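PDB 5VIA: pseudoperoxidase from Leishmania major, which binds heme b in a peroxidase-type fold, though it may lack the peroxidase activity generally assigned to its family. Local coordinates for residues T175-R180 / Y188-E193; L147-C152 / R253-R258; F29-A34 / I97-G102. One frame throughout, in Å; residues are numbered along the deposited sequence.

The three contacts lie at graded distances from the heme. Contact 1 reaches it directly, H176 meeting the porphyrin with its ring edge; in contact 3 the side chain of L100 stands about 7 Å from the cofactor, and in contact 2 that of E149 about 12 Å. Contacts 1 and 2, with centres 16 Å apart, share a packed boundary between helices 186-194 and 250-261, where Y188 CB is 3.4 Å from V256 O. Contacts 1 and 3 have centres 18 Å apart and touch where R180 O is 4.2 Å from L100 CD2. Contacts 2 and 3 do not touch; their nearest atoms are about 12 Å apart.

Contact 1 (T175-R180 / Y188-E193); sequences THTGRR and YQFLLE. With HEM (protoporphyrin IX containing Fe), chain B.
T177 sets its CA over the centre of one face of the F190 ring, 3.7 Å from the centroid. This is a CH-pi contact made by the backbone carbon itself. In F190 a chi1 of -173° carries the ring out from helix 186-194 to the loop, and a nearly perpendicular chi2 (89°) turns its face to T177. At the base of the ring, T177 CB sits 3.9 Å from F190 CG, while the CG2 branch rests near F190 CB; the two side chains thus pass at a slant. Two carbonyl oxygens also come close to the ring: T177 O is 3.2 Å from F190 CE1, and H176 O, approaching obliquely, is 3.3 Å from F190 CE2. The loop is folded locally by an ST motif in which T175 OG1 accepts a bent bond from G178 N at 2.8 Å. The same loop that lays T177 on F190 brings H176 to the heme. Its CG lies beside the backbone N, anti to the carbonyl carbon (chi1 -77°), and the imidazole meets the porphyrin edge first, with CE1 3.4 Å from HEM C1A, while stacking on H159, an axial ligand of the iron. Across the two segments the contact rests mainly on dispersion and the CH-pi contact, the carbonyl oxygens probably contributing little; T177 O is bonded to R186 NH1, but H176 O is buried without any polar partner.

Contact 2 (L147-C152 / R253-R258); sequences LTEAEC and RELVVR
L255 points from helix 250-261 into the first turn of helix 149-155, and its two methyls divide the work. CD1 is the closer, 3.6 Å from E149 CG and 3.7 Å from A150 N, so it packs on backbone as well as side chain. CD2 lies 4.0 Å from A150 CB. With its CG trans to the amide nitrogen (chi1 -173°) and the chain extended beyond, the aliphatic part of E149 slants across L255. The small alanine lets the backbones approach, with A150 CA and L255 CA 6.5 Å apart. At the start of this helix, T148, the N-cap, and E151 form a capping box: T148 N donates to E151 OE1 at 2.9 Å with an angle of 167°, and E151 N returns a bond to T148 OG1 at 3.1 Å and 160°. The carboxylate receives T148 N on its anti side, somewhat out of plane, and has further partners in K276 and S272 of helix 263-279. The polar end of E149 passes L255, with OE1 4.1 Å from CD1, and is held by T251 OG1. The loose side is that of T148, E254 and R258, which are solvent-exposed and do not touch the other segment; the two segments bury only 122 Å² between them. Beyond them, L255 and V256 continue onto V153, while Y259 OH reaches A150 O from the next turn of helix 250-261.

Contact 3 (F29-A34 / I97-G102); sequences FRPDLA and IKYLNG
Y99 extends toward P31 and A34, its ring leaving the backbone on the far side from its own nitrogen (chi1 175°), whereas L100, the next residue, has CG anti to the carbonyl carbon (chi1 -62°); the two settings bring both side chains onto A34 CB. That methyl is 3.4 Å from Y99 CD2, meeting the ring at a slant, and 3.9 Å from L100 CG. Further along the ring, Y99 OH lies 3.1 Å from P31 CB, a close approach of a polar atom to a carbon. P31 belongs to a type I turn, R30 to L33, that leads into helix 33-49. The turn is braced by a side-on, two-nitrogen grip: R30 NE reaches D32 OD1 at 3.3 Å and R30 NH2 reaches D32 OD2 at 3.2 Å, each near the guanidinium plane and each on a syn lone pair. R30 NH2 has a second acidic partner in D68, and L33 CD1 lies over one face of the guanidinium, 3.7 Å above its plane. In 97-102 the helix ends in a Schellman motif, G102 N to I97 O at 2.8 Å and N101 N to K98 O, with N101 at positive phi (58°). The turn leads, through D32 O bonded to T36 OG1, to a heme-binding residue. The chemistry is thus split: a salt bridge and turn bond shape 29-34, Schellman backbone bonds shape 97-102, and the joint between them is van der Waals packing.

Contact 1 (T175-R180 / Y188-E193)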
loop_
_atom_site.group_PDB
_atom_site.type_symbol
_atom_site.label_atom_id
_atom_site.label_comp_id
_atom_site.label_asym_id
_atom_site.label_seq_id
_atom_site.Cartn_x
_atom_site.Cartn_y
_atom_site.Cartn_z
ATOM N N THR A 175 -1.693 0.910 14.857
ATOM C CA THR A 175 -1.167 0.232 13.675
ATOM C C THR A 175 -2.142 -0.883 13.366
ATOM O O THR A 175 -3.082 -1.082 14.126
ATOM C CB THR A 175 0.234 -0.334 13.936
ATOM O OG1 THR A 175 0.184 -1.253 15.035
ATOM C CG2 THR A 175 1.193 0.797 14.292
ATOM N N HIS A 176 -1.954 -1.598 12.260
ATOM C CA HIS A 176 -2.818 -2.732 11.965
ATOM C C HIS A 176 -2.504 -3.948 12.847
ATOM O O HIS A 176 -3.418 -4.674 13.262
ATOM C CB HIS A 176 -2.692 -3.147 10.495
ATOM C CG HIS A 176 -3.431 -2.258 9.546
ATOM N ND1 HIS A 176 -2.801 -1.320 8.754
ATOM C CD2 HIS A 176 -4.750 -2.172 9.249
ATOM C CE1 HIS A 176 -3.698 -0.698 8.010
ATOM N NE2 HIS A 176 -4.890 -1.195 8.293
ATOM N N THR A 177 -1.217 -4.185 13.114
ATOM C CA THR A 177 -0.789 -5.441 13.739
ATOM C C THR A 177 0.075 -5.271 14.984
ATOM O O THR A 177 0.535 -6.259 15.558
ATOM C CB THR A 177 -0.008 -6.333 12.746
ATOM O OG1 THR A 177 1.292 -5.769 12.512
ATOM C CG2 THR A 177 -0.753 -6.458 11.436
ATOM N N GLY A 178 0.305 -4.031 15.404
ATOM C CA GLY A 178 1.072 -3.807 16.617
ATOM C C GLY A 178 2.545 -3.558 16.347
ATOM O O GLY A 178 3.317 -3.269 17.274
ATOM N N ARG A 179 2.934 -3.669 15.078
ATOM C CA ARG A 179 4.315 -3.423 14.670
ATOM C C ARG A 179 4.355 -2.586 13.403
ATOM O O ARG A 179 3.354 -2.474 12.679
ATOM C CB ARG A 179 5.083 -4.735 14.465
ATOM C CG ARG A 179 5.224 -5.557 15.724
ATOM C CD ARG A 179 6.273 -6.642 15.571
ATOM N NE ARG A 179 6.311 -7.507 16.751
ATOM C CZ ARG A 179 6.762 -8.760 16.747
ATOM N NH1 ARG A 179 7.218 -9.303 15.622
ATOM N NH2 ARG A 179 6.750 -9.474 17.865
ATOM N N ARG A 180 5.517 -2.002 13.134
ATOM C CA ARG A 180 5.623 -0.986 12.091
ATOM C C ARG A 180 6.729 -1.208 11.063
ATOM O O ARG A 180 6.663 -0.661 9.972
ATOM C CB ARG A 180 5.859 0.380 12.747
ATOM C CG ARG A 180 4.730 0.829 13.634
ATOM C CD ARG A 180 4.972 2.215 14.157
ATOM N NE ARG A 180 6.018 2.230 15.163
ATOM C CZ ARG A 180 6.494 3.346 15.701
ATOM N NH1 ARG A 180 6.014 4.522 15.302
ATOM N NH2 ARG A 180 7.448 3.293 16.617
ATOM N N TYR A 188 -1.250 -11.838 8.412
ATOM C CA TYR A 188 -2.176 -12.966 8.370
ATOM C C TYR A 188 -2.278 -13.674 9.711
ATOM O O TYR A 188 -3.369 -14.076 10.135
ATOM C CB TYR A 188 -1.730 -13.954 7.286
ATOM C CG TYR A 188 -1.446 -13.239 5.996
ATOM C CD1 TYR A 188 -2.483 -12.719 5.241
ATOM C CD2 TYR A 188 -0.142 -13.047 5.556
ATOM C CE1 TYR A 188 -2.236 -12.036 4.072
ATOM C CE2 TYR A 188 0.118 -12.372 4.379
ATOM C CZ TYR A 188 -0.934 -11.864 3.646
ATOM O OH TYR A 188 -0.695 -11.175 2.487
ATOM N N GLN A 189 -1.136 -13.843 10.367
ATOM C CA GLN A 189 -1.094 -14.520 11.652
ATOM C C GLN A 189 -1.857 -13.684 12.671
ATOM O O GLN A 189 -2.579 -14.219 13.512
ATOM C CB GLN A 189 0.362 -14.727 12.093
ATOM C CG GLN A 189 1.192 -15.560 11.106
ATOM C CD GLN A 189 2.679 -15.550 11.410
ATOM O OE1 GLN A 189 3.156 -14.760 12.227
ATOM N NE2 GLN A 189 3.421 -16.428 10.749
ATOM N N PHE A 190 -1.699 -12.365 12.576
ATOM C CA PHE A 190 -2.336 -11.441 13.512
ATOM C C PHE A 190 -3.860 -11.469 13.380
ATOM O O PHE A 190 -4.571 -11.592 14.386
ATOM C CB PHE A 190 -1.809 -10.020 13.305
ATOM C CG PHE A 190 -2.296 -9.040 14.334
ATOM C CD1 PHE A 190 -1.587 -8.842 15.515
ATOM C CD2 PHE A 190 -3.470 -8.326 14.129
ATOM C CE1 PHE A 190 -2.034 -7.946 16.458
ATOM C CE2 PHE A 190 -3.925 -7.434 15.074
ATOM C CZ PHE A 190 -3.207 -7.239 16.232
ATOM N N LEU A 191 -4.351 -11.354 12.143
ATOM C CA LEU A 191 -5.792 -11.391 11.879
ATOM C C LEU A 191 -6.436 -12.661 12.429
ATOM O O LEU A 191 -7.439 -12.594 13.145
ATOM C CB LEU A 191 -6.092 -11.271 10.378
ATOM C CG LEU A 191 -5.841 -9.920 9.702
ATOM C CD1 LEU A 191 -6.482 -9.891 8.325
ATOM C CD2 LEU A 191 -6.346 -8.764 10.527
ATOM N N LEU A 192 -5.849 -13.810 12.097
ATOM C CA LEU A 192 -6.370 -15.105 12.535
ATOM C C LEU A 192 -6.371 -15.217 14.057
ATOM O O LEU A 192 -7.303 -15.777 14.643
ATOM C CB LEU A 192 -5.557 -16.255 11.922
ATOM C CG LEU A 192 -5.625 -16.428 10.393
ATOM C CD1 LEU A 192 -4.634 -17.484 9.900
ATOM C CD2 LEU A 192 -7.036 -16.782 9.933
ATOM N N GLU A 193 -5.338 -14.685 14.703
ATOM C CA GLU A 193 -5.240 -14.809 16.158
ATOM C C GLU A 193 -6.294 -13.968 16.871
ATOM O O GLU A 193 -6.869 -14.400 17.865
ATOM C CB GLU A 193 -3.836 -14.443 16.653
ATOM C CG GLU A 193 -3.713 -14.422 18.181
ATOM C CD GLU A 193 -2.273 -14.418 18.656
ATOM O OE1 GLU A 193 -1.415 -14.962 17.931
ATOM O OE2 GLU A 193 -1.995 -13.884 19.758
HETATM C CHA HEM B . -2.364 2.206 5.768
HETATM C CHB HEM B . -6.864 0.516 4.959
HETATM C CHC HEM B . -5.225 -1.396 0.808
HETATM C CHD HEM B . -0.617 -0.341 2.004
HETATM C C1A HEM B . -3.715 1.973 5.846
HETATM C C2A HEM B . -4.595 2.590 6.813
HETATM C C3A HEM B . -5.828 2.142 6.599
HETATM C C4A HEM B . -5.784 1.204 5.480
HETATM C CMA HEM B . -7.088 2.532 7.394
HETATM C CAA HEM B . -4.166 3.632 7.870
HETATM C CBA HEM B . -4.001 4.930 7.057
HETATM C CGA HEM B . -3.567 6.108 7.901
HETATM O O1A HEM B . -4.326 6.494 8.824
HETATM O O2A HEM B . -2.477 6.683 7.626
HETATM C C1B HEM B . -6.845 -0.139 3.744
HETATM C C2B HEM B . -7.954 -0.791 3.087
HETATM C C3B HEM B . -7.526 -1.307 1.925
HETATM C C4B HEM B . -6.093 -1.036 1.823
HETATM C CMB HEM B . -9.390 -0.834 3.631
HETATM C CAB HEM B . -8.442 -2.080 0.943
HETATM C CBB HEM B . -8.202 -2.122 -0.373
HETATM C C1C HEM B . -3.846 -1.294 0.762
HETATM C C2C HEM B . -2.963 -1.806 -0.294
HETATM C C3C HEM B . -1.682 -1.501 0.051
HETATM C C4C HEM B . -1.726 -0.799 1.325
HETATM C CMC HEM B . -3.472 -2.542 -1.566
HETATM C CAC HEM B . -0.324 -1.743 -0.647
HETATM C CBC HEM B . -0.212 -2.229 -1.892
HETATM C C1D HEM B . -0.644 0.430 3.141
HETATM C C2D HEM B . 0.522 0.926 3.841
HETATM C C3D HEM B . -0.022 1.720 5.021
HETATM C C4D HEM B . -1.464 1.622 4.912
HETATM C CMD HEM B . 2.005 0.702 3.473
HETATM C CAD HEM B . 0.802 2.490 6.086
HETATM C CBD HEM B . 1.016 3.887 5.487
HETATM C CGD HEM B . 1.778 4.788 6.428
HETATM O O1D HEM B . 1.851 6.024 6.156
HETATM O O2D HEM B . 2.300 4.269 7.446
HETATM N NA HEM B . -4.472 1.121 5.047
HETATM N NB HEM B . -5.727 -0.314 2.957
HETATM N NC HEM B . -3.048 -0.685 1.736
HETATM N ND HEM B . -1.795 0.845 3.806
HETATM FE FE HEM B . -3.793 0.298 3.380
#

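Contact 2 (L147-C152 / R253-R258)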
loop_
_atom_site.group_PDB
_atom_site.type_symbol
_atom_site.label_atom_id
_atom_site.label_comp_id
_atom_site.label_asym_id
_atom_site.label_seq_id
_atom_site.Cartn_x
_atom_site.Cartn_y
_atom_site.Cartn_z
ATOM N N LEU A 147 -5.389 -8.797 -10.924
ATOM C CA LEU A 147 -4.793 -9.682 -9.930
ATOM C C LEU A 147 -5.658 -10.922 -9.701
ATOM O O LEU A 147 -6.893 -10.846 -9.785
ATOM C CB LEU A 147 -4.647 -8.939 -8.587
ATOM C CG LEU A 147 -3.903 -7.614 -8.543
ATOM C CD1 LEU A 147 -3.640 -7.238 -7.086
ATOM C CD2 LEU A 147 -2.610 -7.739 -9.260
ATOM N N THR A 148 -5.015 -12.054 -9.403
ATOM C CA THR A 148 -5.715 -13.259 -8.949
ATOM C C THR A 148 -6.109 -13.025 -7.492
ATOM O O THR A 148 -5.626 -12.069 -6.865
ATOM C CB THR A 148 -4.799 -14.489 -8.956
ATOM O OG1 THR A 148 -3.720 -14.266 -8.029
ATOM C CG2 THR A 148 -4.233 -14.750 -10.356
ATOM N N GLU A 149 -6.944 -13.896 -6.930
ATOM C CA GLU A 149 -7.290 -13.723 -5.519
ATOM C C GLU A 149 -6.068 -13.908 -4.612
ATOM O O GLU A 149 -5.916 -13.208 -3.607
ATOM C CB GLU A 149 -8.471 -14.607 -5.078
ATOM C CG GLU A 149 -8.892 -14.257 -3.634
ATOM C CD GLU A 149 -10.224 -14.829 -3.203
ATOM O OE1 GLU A 149 -10.446 -16.044 -3.384
ATOM O OE2 GLU A 149 -11.051 -14.056 -2.663
ATOM N N ALA A 150 -5.179 -14.823 -4.985
ATOM C CA ALA A 150 -3.932 -15.023 -4.243
ATOM C C ALA A 150 -3.094 -13.741 -4.188
ATOM O O ALA A 150 -2.553 -13.383 -3.135
ATOM C CB ALA A 150 -3.129 -16.157 -4.863
ATOM N N GLU A 151 -2.999 -13.046 -5.321
ATOM C CA GLU A 151 -2.239 -11.802 -5.394
ATOM C C GLU A 151 -2.910 -10.694 -4.580
ATOM O O GLU A 151 -2.225 -9.925 -3.890
ATOM C CB GLU A 151 -2.041 -11.375 -6.857
ATOM C CG GLU A 151 -0.971 -12.199 -7.600
ATOM C CD GLU A 151 -1.057 -12.081 -9.120
ATOM O OE1 GLU A 151 -2.130 -11.706 -9.646
ATOM O OE2 GLU A 151 -0.046 -12.391 -9.798
ATOM N N CYS A 152 -4.239 -10.608 -4.645
ATOM C CA CYS A 152 -4.954 -9.588 -3.864
ATOM C C CYS A 152 -4.647 -9.739 -2.383
ATOM O O CYS A 152 -4.295 -8.768 -1.698
ATOM C CB CYS A 152 -6.467 -9.729 -4.052
ATOM S SG CYS A 152 -7.080 -9.281 -5.688
ATOM N N ARG A 253 -10.126 -16.686 3.140
ATOM C CA ARG A 253 -9.594 -17.189 4.402
ATOM C C ARG A 253 -8.534 -18.275 4.203
ATOM O O ARG A 253 -7.507 -18.264 4.878
ATOM C CB ARG A 253 -10.721 -17.709 5.300
ATOM C CG ARG A 253 -10.210 -18.449 6.531
ATOM C CD ARG A 253 -11.336 -18.967 7.399
ATOM N NE ARG A 253 -11.603 -18.065 8.511
ATOM C CZ ARG A 253 -11.029 -18.167 9.703
ATOM N NH1 ARG A 253 -10.155 -19.133 9.948
ATOM N NH2 ARG A 253 -11.335 -17.309 10.653
ATOM N N GLU A 254 -8.773 -19.214 3.285
ATOM C CA GLU A 254 -7.769 -20.245 3.026
ATOM C C GLU A 254 -6.445 -19.649 2.542
ATOM O O GLU A 254 -5.381 -20.179 2.840
ATOM C CB GLU A 254 -8.279 -21.314 2.053
ATOM C CG GLU A 254 -7.180 -22.200 1.422
ATOM C CD GLU A 254 -6.400 -23.102 2.412
ATOM O OE1 GLU A 254 -6.098 -22.696 3.563
ATOM O OE2 GLU A 254 -6.063 -24.244 2.011
ATOM N N LEU A 255 -6.507 -18.536 1.817
ATOM C CA LEU A 255 -5.283 -17.847 1.415
ATOM C C LEU A 255 -4.614 -17.164 2.620
ATOM O O LEU A 255 -3.383 -17.167 2.744
ATOM C CB LEU A 255 -5.565 -16.839 0.294
ATOM C CG LEU A 255 -5.900 -17.480 -1.070
ATOM C CD1 LEU A 255 -6.575 -16.509 -2.035
ATOM C CD2 LEU A 255 -4.628 -17.983 -1.687
ATOM N N VAL A 256 -5.420 -16.593 3.512
ATOM C CA VAL A 256 -4.882 -15.973 4.727
ATOM C C VAL A 256 -4.239 -17.043 5.620
ATOM O O VAL A 256 -3.122 -16.869 6.109
ATOM C CB VAL A 256 -5.969 -15.209 5.494
ATOM C CG1 VAL A 256 -5.485 -14.854 6.912
ATOM C CG2 VAL A 256 -6.343 -13.955 4.732
ATOM N N VAL A 257 -4.939 -18.159 5.804
ATOM C CA VAL A 257 -4.421 -19.283 6.576
ATOM C C VAL A 257 -3.118 -19.824 5.971
ATOM O O VAL A 257 -2.144 -20.095 6.687
ATOM C CB VAL A 257 -5.466 -20.418 6.661
ATOM C CG1 VAL A 257 -4.806 -21.755 6.978
ATOM C CG2 VAL A 257 -6.520 -20.086 7.703
ATOM N N ARG A 258 -3.113 -19.973 4.653
ATOM C CA ARG A 258 -1.951 -20.471 3.929
ATOM C C ARG A 258 -0.724 -19.555 4.043
ATOM O O ARG A 258 0.394 -20.045 4.228
ATOM C CB ARG A 258 -2.332 -20.667 2.464
ATOM C CG ARG A 258 -1.248 -21.190 1.570
ATOM C CD ARG A 258 -1.873 -21.914 0.381
ATOM N NE ARG A 258 -2.166 -23.303 0.719
ATOM C CZ ARG A 258 -1.341 -24.316 0.475
ATOM N NH1 ARG A 258 -0.175 -24.100 -0.127
ATOM N NH2 ARG A 258 -1.685 -25.546 0.830
#

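Contact 3 (F29-A34 / I97-G102)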
loop_
_atom_site.group_PDB
_atom_site.type_symbol
_atom_site.label_atom_id
_atom_site.label_comp_id
_atom_site.label_asym_id
_atom_site.label_seq_id
_atom_site.Cartn_x
_atom_site.Cartn_y
_atom_site.Cartn_z
ATOM N N PHE A 29 16.689 8.647 7.716
ATOM C CA PHE A 29 16.424 9.783 8.604
ATOM C C PHE A 29 14.936 9.953 8.896
ATOM O O PHE A 29 14.564 10.460 9.956
ATOM C CB PHE A 29 16.994 11.078 8.025
ATOM C CG PHE A 29 18.438 11.305 8.362
ATOM C CD1 PHE A 29 18.823 11.550 9.677
ATOM C CD2 PHE A 29 19.412 11.279 7.371
ATOM C CE1 PHE A 29 20.155 11.757 10.003
ATOM C CE2 PHE A 29 20.743 11.487 7.684
ATOM C CZ PHE A 29 21.118 11.732 9.007
ATOM N N ARG A 30 14.097 9.529 7.951
ATOM C CA ARG A 30 12.648 9.547 8.120
ATOM C C ARG A 30 12.100 8.129 7.924
ATOM O O ARG A 30 11.507 7.831 6.884
ATOM C CB ARG A 30 11.995 10.490 7.094
ATOM C CG ARG A 30 12.303 11.980 7.294
ATOM C CD ARG A 30 11.532 12.555 8.481
ATOM N NE ARG A 30 10.106 12.221 8.403
ATOM C CZ ARG A 30 9.137 13.078 8.089
ATOM N NH1 ARG A 30 9.416 14.348 7.823
ATOM N NH2 ARG A 30 7.876 12.661 8.040
ATOM N N PRO A 31 12.309 7.250 8.924
ATOM C CA PRO A 31 11.936 5.833 8.828
ATOM C C PRO A 31 10.451 5.629 8.599
ATOM O O PRO A 31 10.067 4.593 8.070
ATOM C CB PRO A 31 12.319 5.274 10.202
ATOM C CG PRO A 31 13.322 6.212 10.744
ATOM C CD PRO A 31 12.945 7.564 10.218
ATOM N N ASP A 32 9.633 6.598 9.005
ATOM C CA ASP A 32 8.186 6.481 8.886
ATOM C C ASP A 32 7.712 6.599 7.445
ATOM O O ASP A 32 6.626 6.129 7.103
ATOM C CB ASP A 32 7.489 7.543 9.744
ATOM C CG ASP A 32 7.897 8.964 9.381
ATOM O OD1 ASP A 32 9.067 9.354 9.632
ATOM O OD2 ASP A 32 7.030 9.710 8.869
ATOM N N LEU A 33 8.524 7.240 6.606
ATOM C CA LEU A 33 8.136 7.504 5.218
ATOM C C LEU A 33 8.334 6.309 4.295
ATOM O O LEU A 33 7.909 6.332 3.134
ATOM C CB LEU A 33 8.887 8.725 4.683
ATOM C CG LEU A 33 8.564 10.021 5.428
ATOM C CD1 LEU A 33 9.214 11.219 4.761
ATOM C CD2 LEU A 33 7.053 10.201 5.506
ATOM N N ALA A 34 8.978 5.261 4.792
ATOM C CA ALA A 34 9.125 4.055 3.980
ATOM C C ALA A 34 7.773 3.418 3.755
ATOM O O ALA A 34 7.392 3.103 2.609
ATOM C CB ALA A 34 10.071 3.077 4.637
ATOM N N ILE A 97 9.892 -1.114 0.595
ATOM C CA ILE A 97 9.862 -2.534 0.921
ATOM C C ILE A 97 11.237 -3.002 1.403
ATOM O O ILE A 97 11.353 -3.694 2.428
ATOM C CB ILE A 97 9.437 -3.381 -0.298
ATOM C CG1 ILE A 97 8.028 -2.997 -0.755
ATOM C CG2 ILE A 97 9.480 -4.865 0.032
ATOM C CD1 ILE A 97 7.661 -3.569 -2.117
ATOM N N LYS A 98 12.274 -2.650 0.647
ATOM C CA LYS A 98 13.651 -2.973 1.015
ATOM C C LYS A 98 13.991 -2.453 2.403
ATOM O O LYS A 98 14.579 -3.172 3.230
ATOM C CB LYS A 98 14.619 -2.350 -0.001
ATOM C CG LYS A 98 16.093 -2.658 0.232
ATOM C CD LYS A 98 16.956 -1.990 -0.838
ATOM C CE LYS A 98 18.399 -2.493 -0.827
ATOM N NZ LYS A 98 19.170 -2.099 0.366
ATOM N N TYR A 99 13.641 -1.195 2.653
ATOM C CA TYR A 99 13.977 -0.575 3.933
ATOM C C TYR A 99 13.279 -1.320 5.066
ATOM O O TYR A 99 13.841 -1.496 6.139
ATOM C CB TYR A 99 13.619 0.921 3.948
ATOM C CG TYR A 99 13.851 1.568 5.305
ATOM C CD1 TYR A 99 15.120 1.966 5.702
ATOM C CD2 TYR A 99 12.795 1.753 6.195
ATOM C CE1 TYR A 99 15.335 2.543 6.940
ATOM C CE2 TYR A 99 12.997 2.324 7.439
ATOM C CZ TYR A 99 14.263 2.718 7.805
ATOM O OH TYR A 99 14.457 3.281 9.045
ATOM N N LEU A 100 12.061 -1.786 4.804
ATOM C CA LEU A 100 11.285 -2.474 5.825
ATOM C C LEU A 100 11.463 -3.999 5.804
ATOM O O LEU A 100 10.578 -4.741 6.250
ATOM C CB LEU A 100 9.810 -2.090 5.712
ATOM C CG LEU A 100 9.549 -0.599 5.934
ATOM C CD1 LEU A 100 8.106 -0.265 5.638
ATOM C CD2 LEU A 100 9.928 -0.189 7.366
ATOM N N ASN A 101 12.612 -4.451 5.311
ATOM C CA ASN A 101 12.977 -5.872 5.343
ATOM C C ASN A 101 11.964 -6.757 4.618
ATOM O O ASN A 101 11.778 -7.916 4.980
ATOM C CB ASN A 101 13.165 -6.353 6.789
ATOM C CG ASN A 101 14.190 -7.471 6.908
ATOM O OD1 ASN A 101 14.957 -7.726 5.970
ATOM N ND2 ASN A 101 14.221 -8.140 8.072
ATOM N N GLY A 102 11.317 -6.207 3.595
ATOM C CA GLY A 102 10.309 -6.946 2.854
ATOM C C GLY A 102 10.881 -7.656 1.642
ATOM O O GLY A 102 12.060 -7.496 1.311
#